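Local atomic coordinates of cytochrome c-552/4 domain-containing protein (Ignicoccus hospitalis KIN4/I, PDB entry 4QO5), a protein that binds eight c-type hemes as a membrane-associated multiheme cytochrome and probably passes electrons between them. Residues W52-P55 / A56-E60; V439-L442 / K443-Q446. All blocks are in the same frame, centred on the assembly; numbering follows the deposited sequence.

Contact 1 (W52-P55 / A56-E60); sequences WQKP and ALERE. With HEC (heme c), chain D.
W52 lies face-on against the side chain of R59, the two meeting across a tight turn that runs from K54 to R59. R59 CD sits 3.9 Å from the centroid of the six-membered ring of W52, a CH-pi contact over the ring face. The guanidinium follows, nearly parallel to the indole at 20°, with W52 CZ3 3.3 Å from R59 CZ. The bend of R59 at chi3 (67°) turns the guanidinium past the rim of the ring, so that W52 CZ3 lies against the centre of the guanidinium face rather than the guanidinium over the ring. W52 NE1 is held elsewhere, by the carbonyl of T63.

K54 is used at both ends. Its carbonyl O takes a weak bond from R59 NH2. Its side chain, extended beyond CG, carries NZ to within 2.7 Å of propionate oxygen O2D of the heme. A water joins the same NZ to E58 OE2, a bridge between opposite charges.

P55 O closes the turn. P55 O accepts a hydrogen bond from E58 N at 3.0 Å, with the donor well above the carbonyl plane, and more weakly one from R59 N. The ring of P55 lies alongside the E58 side chain, CD 4.1 Å from E58 CB.

The turn delivers E60 to the heme, where its backbone N donates to the other oxygen of that propionate, O1D, at 2.9 Å. E60 OE1 stands 2.6 Å from O1A of the second propionate and forms a salt bridge with K42. Lysine and backbone N-H thus grip one propionate from both oxygens, and are likely to stabilise its negative charge.

Contact 2 (V439-L442 / K443-Q446); sequences VLLL and KAWQ
L441 packs over one face of the W445 indole, one helical turn further along helix 413-447. L441 CG is 3.8 Å from the centroid of the six-membered ring, 15° off the ring normal, a CH-pi contact. The methyl CD2 reaches the benzo part of the indole, 3.5 Å from W445 CZ2. CG of L441 stands opposite the backbone N (chi1 -174°), which sends the branch along the helix toward the ring. L442 comes from another direction, its CD2 3.7 Å from W445 CE3. L441 CD1 also rests against A444 CB at 4.1 Å.

This is the tight side. L440 and A444 face helix 498-520 at L512, and L441 meets W469 of helix 464-485. W445 NE1 is hydrogen-bonded to E466, a calcium-binding residue.

K443 belongs to the looser, solvent side. Its chain is extended and its end leads away from V439-L442, while K443 CG lies 3.4 Å from V439 O. Q446 is partly exposed, but its amide is held by T353 and I354.

Four successive i to i+4 backbone bonds run through the stretch, from K443 N to V439 O (3.0 Å) through to Q446 N to L442 O (2.9 Å), as in a regular alpha helix. With an alanine in place of W445, L441 and L442 are likely to lose the ring they pack on, and E466 its N-H partner. The indole is thus apolar toward the two leucines and polar at NE1, linking the helix to a carboxylate of the calcium site.

In the fold
The two contacts are local and far apart. Their centres are 59 Å from each other, their nearest atoms about 46 Å, and they lie on opposite sides of the chain's centre. Contact 1 comes first, in the loop between helix 48-51 and helix 70-73, beside the propionates of a heme. Contact 2 follows much later, near the end of the long helix 413-447, among helices 464-485 and 498-520. They share no helix or strand. Contact 1 is part of a heme pocket at the surface, while contact 2 joins C-terminal helices beside the calcium site, so the two are structurally independent. Neither segment pair is touched by another protein chain of the assembly.

Contact 1 (W52-P55 / A56-E60)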
loop_
_atom_site.group_PDB
_atom_site.type_symbol
_atom_site.label_atom_id
_atom_site.label_comp_id
_atom_site.label_asym_id
_atom_site.label_seq_id
_atom_site.Cartn_x
_atom_site.Cartn_y
_atom_site.Cartn_z
ATOM N N TRP A 52 13.568 -39.663 -2.367
ATOM C CA TRP A 52 14.547 -40.149 -3.342
ATOM C C TRP A 52 13.990 -41.121 -4.395
ATOM O O TRP A 52 14.639 -41.370 -5.412
ATOM C CB TRP A 52 15.818 -40.702 -2.664
ATOM C CG TRP A 52 16.830 -39.609 -2.483
ATOM C CD1 TRP A 52 17.133 -38.947 -1.329
ATOM C CD2 TRP A 52 17.625 -39.013 -3.512
ATOM N NE1 TRP A 52 18.082 -37.985 -1.573
ATOM C CE2 TRP A 52 18.395 -38.002 -2.910
ATOM C CE3 TRP A 52 17.754 -39.233 -4.888
ATOM C CZ2 TRP A 52 19.288 -37.218 -3.632
ATOM C CZ3 TRP A 52 18.643 -38.453 -5.607
ATOM C CH2 TRP A 52 19.400 -37.458 -4.978
ATOM N N GLN A 53 12.786 -41.647 -4.172
ATOM C CA GLN A 53 12.149 -42.518 -5.160
ATOM C C GLN A 53 11.521 -41.728 -6.311
ATOM O O GLN A 53 11.238 -42.294 -7.364
ATOM C CB GLN A 53 11.065 -43.377 -4.511
ATOM C CG GLN A 53 11.586 -44.377 -3.495
ATOM C CD GLN A 53 10.469 -44.984 -2.668
ATOM O OE1 GLN A 53 9.317 -45.050 -3.112
ATOM N NE2 GLN A 53 10.798 -45.418 -1.453
ATOM N N LYS A 54 11.301 -40.433 -6.098
ATOM C CA LYS A 54 10.625 -39.585 -7.082
ATOM C C LYS A 54 11.569 -39.222 -8.229
ATOM O O LYS A 54 12.786 -39.203 -8.044
ATOM C CB LYS A 54 10.107 -38.315 -6.403
ATOM C CG LYS A 54 9.056 -38.583 -5.337
ATOM C CD LYS A 54 8.686 -37.314 -4.590
ATOM C CE LYS A 54 7.667 -37.607 -3.502
ATOM N NZ LYS A 54 7.142 -36.373 -2.837
ATOM N N PRO A 55 11.008 -38.923 -9.415
ATOM C CA PRO A 55 11.845 -38.540 -10.564
ATOM C C PRO A 55 12.583 -37.232 -10.278
ATOM O O PRO A 55 12.095 -36.427 -9.479
ATOM C CB PRO A 55 10.827 -38.319 -11.687
ATOM C CG PRO A 55 9.569 -39.004 -11.236
ATOM C CD PRO A 55 9.571 -38.945 -9.745
ATOM N N ALA A 56 13.725 -37.023 -10.924
ATOM C CA ALA A 56 14.585 -35.876 -10.625
ATOM C C ALA A 56 13.869 -34.523 -10.597
ATOM O O ALA A 56 14.049 -33.742 -9.665
ATOM C CB ALA A 56 15.767 -35.836 -11.573
ATOM N N LEU A 57 13.038 -34.260 -11.600
ATOM C CA LEU A 57 12.345 -32.971 -11.695
ATOM C C LEU A 57 11.338 -32.717 -10.568
ATOM O O LEU A 57 11.075 -31.573 -10.203
ATOM C CB LEU A 57 11.644 -32.843 -13.053
ATOM C CG LEU A 57 12.554 -32.578 -14.252
ATOM C CD1 LEU A 57 11.727 -32.438 -15.514
ATOM C CD2 LEU A 57 13.409 -31.334 -14.027
ATOM N N GLU A 58 10.784 -33.794 -10.025
ATOM C CA GLU A 58 9.723 -33.719 -9.033
ATOM C C GLU A 58 10.311 -33.683 -7.617
ATOM O O GLU A 58 9.686 -33.213 -6.668
ATOM C CB GLU A 58 8.824 -34.949 -9.193
ATOM C CG GLU A 58 7.747 -35.120 -8.130
ATOM C CD GLU A 58 6.524 -34.255 -8.390
ATOM O OE1 GLU A 58 6.314 -33.866 -9.559
ATOM O OE2 GLU A 58 5.772 -33.974 -7.428
ATOM N N ARG A 59 11.525 -34.188 -7.488
ATOM C CA ARG A 59 12.142 -34.410 -6.185
ATOM C C ARG A 59 12.611 -33.107 -5.512
ATOM O O ARG A 59 13.180 -32.232 -6.162
ATOM C CB ARG A 59 13.325 -35.371 -6.417
ATOM C CG ARG A 59 14.146 -35.741 -5.227
ATOM C CD ARG A 59 15.024 -36.950 -5.562
ATOM N NE ARG A 59 16.036 -36.629 -6.567
ATOM C CZ ARG A 59 16.267 -37.338 -7.664
ATOM N NH1 ARG A 59 17.220 -36.955 -8.499
ATOM N NH2 ARG A 59 15.556 -38.430 -7.928
ATOM N N GLU A 60 12.394 -32.986 -4.203
ATOM C CA GLU A 60 12.803 -31.789 -3.476
ATOM C C GLU A 60 13.730 -32.105 -2.294
ATOM O O GLU A 60 13.666 -31.438 -1.260
ATOM C CB GLU A 60 11.573 -31.022 -2.974
ATOM C CG GLU A 60 10.756 -30.400 -4.130
ATOM C CD GLU A 60 9.587 -29.566 -3.635
ATOM O OE1 GLU A 60 8.807 -30.058 -2.793
ATOM O OE2 GLU A 60 9.441 -28.419 -4.109
HETATM FE FE HEC D . 13.314 -30.159 3.904
HETATM C CHA HEC D . 10.931 -30.759 1.523
HETATM C CHB HEC D . 13.091 -26.796 3.267
HETATM C CHC HEC D . 15.357 -29.591 6.500
HETATM C CHD HEC D . 13.895 -33.523 4.255
HETATM N NA HEC D . 12.200 -28.997 2.655
HETATM C C1A HEC D . 11.265 -29.447 1.746
HETATM C C2A HEC D . 10.660 -28.303 1.100
HETATM C C3A HEC D . 11.273 -27.210 1.590
HETATM C C4A HEC D . 12.249 -27.627 2.569
HETATM C CMA HEC D . 11.009 -25.737 1.212
HETATM C CAA HEC D . 9.554 -28.378 0.002
HETATM C CBA HEC D . 8.208 -28.095 0.679
HETATM C CGA HEC D . 7.103 -27.953 -0.342
HETATM O O1A HEC D . 7.229 -28.428 -1.501
HETATM O O2A HEC D . 6.064 -27.351 0.025
HETATM N NB HEC D . 14.074 -28.549 4.621
HETATM C C1B HEC D . 13.822 -27.229 4.331
HETATM C C2B HEC D . 14.433 -26.393 5.309
HETATM C C3B HEC D . 14.996 -27.219 6.224
HETATM C C4B HEC D . 14.799 -28.556 5.810
HETATM C CMB HEC D . 14.325 -24.854 5.254
HETATM C CAB HEC D . 15.714 -27.040 7.560
HETATM C CBB HEC D . 15.108 -25.849 8.389
HETATM N NC HEC D . 14.470 -31.313 5.108
HETATM C C1C HEC D . 15.217 -30.907 6.170
HETATM C C2C HEC D . 15.999 -32.029 6.669
HETATM C C3C HEC D . 15.321 -33.118 6.231
HETATM C C4C HEC D . 14.517 -32.679 5.117
HETATM C CMC HEC D . 16.669 -31.891 8.063
HETATM C CAC HEC D . 15.488 -34.654 6.463
HETATM C CBC HEC D . 16.012 -35.131 7.837
HETATM N ND HEC D . 12.564 -31.839 3.057
HETATM C C1D HEC D . 12.924 -33.138 3.366
HETATM C C2D HEC D . 12.123 -34.064 2.626
HETATM C C3D HEC D . 11.205 -33.222 1.764
HETATM C C4D HEC D . 11.551 -31.849 2.072
HETATM C CMD HEC D . 12.171 -35.606 2.666
HETATM C CAD HEC D . 10.160 -33.784 0.781
HETATM C CBD HEC D . 10.838 -33.809 -0.591
HETATM C CGD HEC D . 9.980 -34.474 -1.639
HETATM O O1D HEC D . 10.442 -34.599 -2.820
HETATM O O2D HEC D . 8.844 -34.880 -1.291
HETATM O O HOH W 1 5.824 -35.360 -5.093
#

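Contact 2 (V439-L442 / K443-Q446)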
loop_
_atom_site.group_PDB
_atom_site.type_symbol
_atom_site.label_atom_id
_atom_site.label_comp_id
_atom_site.label_asym_id
_atom_site.label_seq_id
_atom_site.Cartn_x
_atom_site.Cartn_y
_atom_site.Cartn_z
ATOM N N VAL A 439 26.913 16.178 -8.074
ATOM C CA VAL A 439 27.626 17.434 -8.297
ATOM C C VAL A 439 27.021 18.561 -7.454
ATOM O O VAL A 439 27.744 19.428 -6.960
ATOM C CB VAL A 439 27.668 17.817 -9.800
ATOM C CG1 VAL A 439 28.236 19.220 -9.995
ATOM C CG2 VAL A 439 28.511 16.806 -10.563
ATOM N N LEU A 440 25.699 18.560 -7.306
ATOM C CA LEU A 440 25.045 19.516 -6.411
ATOM C C LEU A 440 25.535 19.327 -4.968
ATOM O O LEU A 440 25.748 20.296 -4.244
ATOM C CB LEU A 440 23.519 19.395 -6.478
ATOM C CG LEU A 440 22.890 19.802 -7.815
ATOM C CD1 LEU A 440 21.427 19.430 -7.873
ATOM C CD2 LEU A 440 23.070 21.295 -8.054
ATOM N N LEU A 441 25.726 18.081 -4.556
ATOM C CA LEU A 441 26.266 17.835 -3.220
ATOM C C LEU A 441 27.694 18.372 -3.075
ATOM O O LEU A 441 28.038 18.948 -2.042
ATOM C CB LEU A 441 26.209 16.357 -2.852
ATOM C CG LEU A 441 26.643 16.087 -1.404
ATOM C CD1 LEU A 441 25.858 16.954 -0.413
ATOM C CD2 LEU A 441 26.463 14.640 -1.072
ATOM N N LEU A 442 28.522 18.189 -4.102
ATOM C CA LEU A 442 29.869 18.758 -4.084
ATOM C C LEU A 442 29.816 20.283 -3.959
ATOM O O LEU A 442 30.662 20.889 -3.310
ATOM C CB LEU A 442 30.661 18.351 -5.330
ATOM C CG LEU A 442 31.045 16.876 -5.443
ATOM C CD1 LEU A 442 31.715 16.595 -6.788
ATOM C CD2 LEU A 442 31.954 16.458 -4.300
ATOM N N LYS A 443 28.813 20.903 -4.573
ATOM C CA LYS A 443 28.622 22.345 -4.427
ATOM C C LYS A 443 28.217 22.715 -2.999
ATOM O O LYS A 443 28.640 23.737 -2.466
ATOM C CB LYS A 443 27.571 22.861 -5.417
ATOM C CG LYS A 443 28.011 22.795 -6.867
ATOM C CD LYS A 443 27.014 23.478 -7.803
ATOM C CE LYS A 443 27.599 23.607 -9.211
ATOM N NZ LYS A 443 26.556 23.842 -10.252
ATOM N N ALA A 444 27.387 21.881 -2.387
ATOM C CA ALA A 444 26.962 22.107 -1.005
ATOM C C ALA A 444 28.153 22.040 -0.052
ATOM O O ALA A 444 28.260 22.830 0.884
ATOM C CB ALA A 444 25.909 21.089 -0.602
ATOM N N TRP A 445 29.051 21.090 -0.293
ATOM C CA TRP A 445 30.227 20.957 0.551
ATOM C C TRP A 445 31.193 22.112 0.300
ATOM O O TRP A 445 31.785 22.649 1.232
ATOM C CB TRP A 445 30.924 19.624 0.296
ATOM C CG TRP A 445 30.208 18.437 0.844
ATOM C CD1 TRP A 445 29.357 18.403 1.920
ATOM C CD2 TRP A 445 30.281 17.100 0.346
ATOM N NE1 TRP A 445 28.898 17.121 2.113
ATOM C CE2 TRP A 445 29.457 16.302 1.162
ATOM C CE3 TRP A 445 30.974 16.497 -0.711
ATOM C CZ2 TRP A 445 29.293 14.933 0.947
ATOM C CZ3 TRP A 445 30.815 15.135 -0.920
ATOM C CH2 TRP A 445 29.978 14.370 -0.101
ATOM N N GLN A 446 31.329 22.499 -0.963
ATOM C CA GLN A 446 32.213 23.597 -1.348
ATOM C C GLN A 446 31.792 24.939 -0.755
ATOM O O GLN A 446 32.637 25.768 -0.423
ATOM C CB GLN A 446 32.266 23.717 -2.873
ATOM C CG GLN A 446 33.370 24.624 -3.385
ATOM C CD GLN A 446 34.731 23.959 -3.361
ATOM O OE1 GLN A 446 34.903 22.844 -3.859
ATOM N NE2 GLN A 446 35.712 24.645 -2.789
#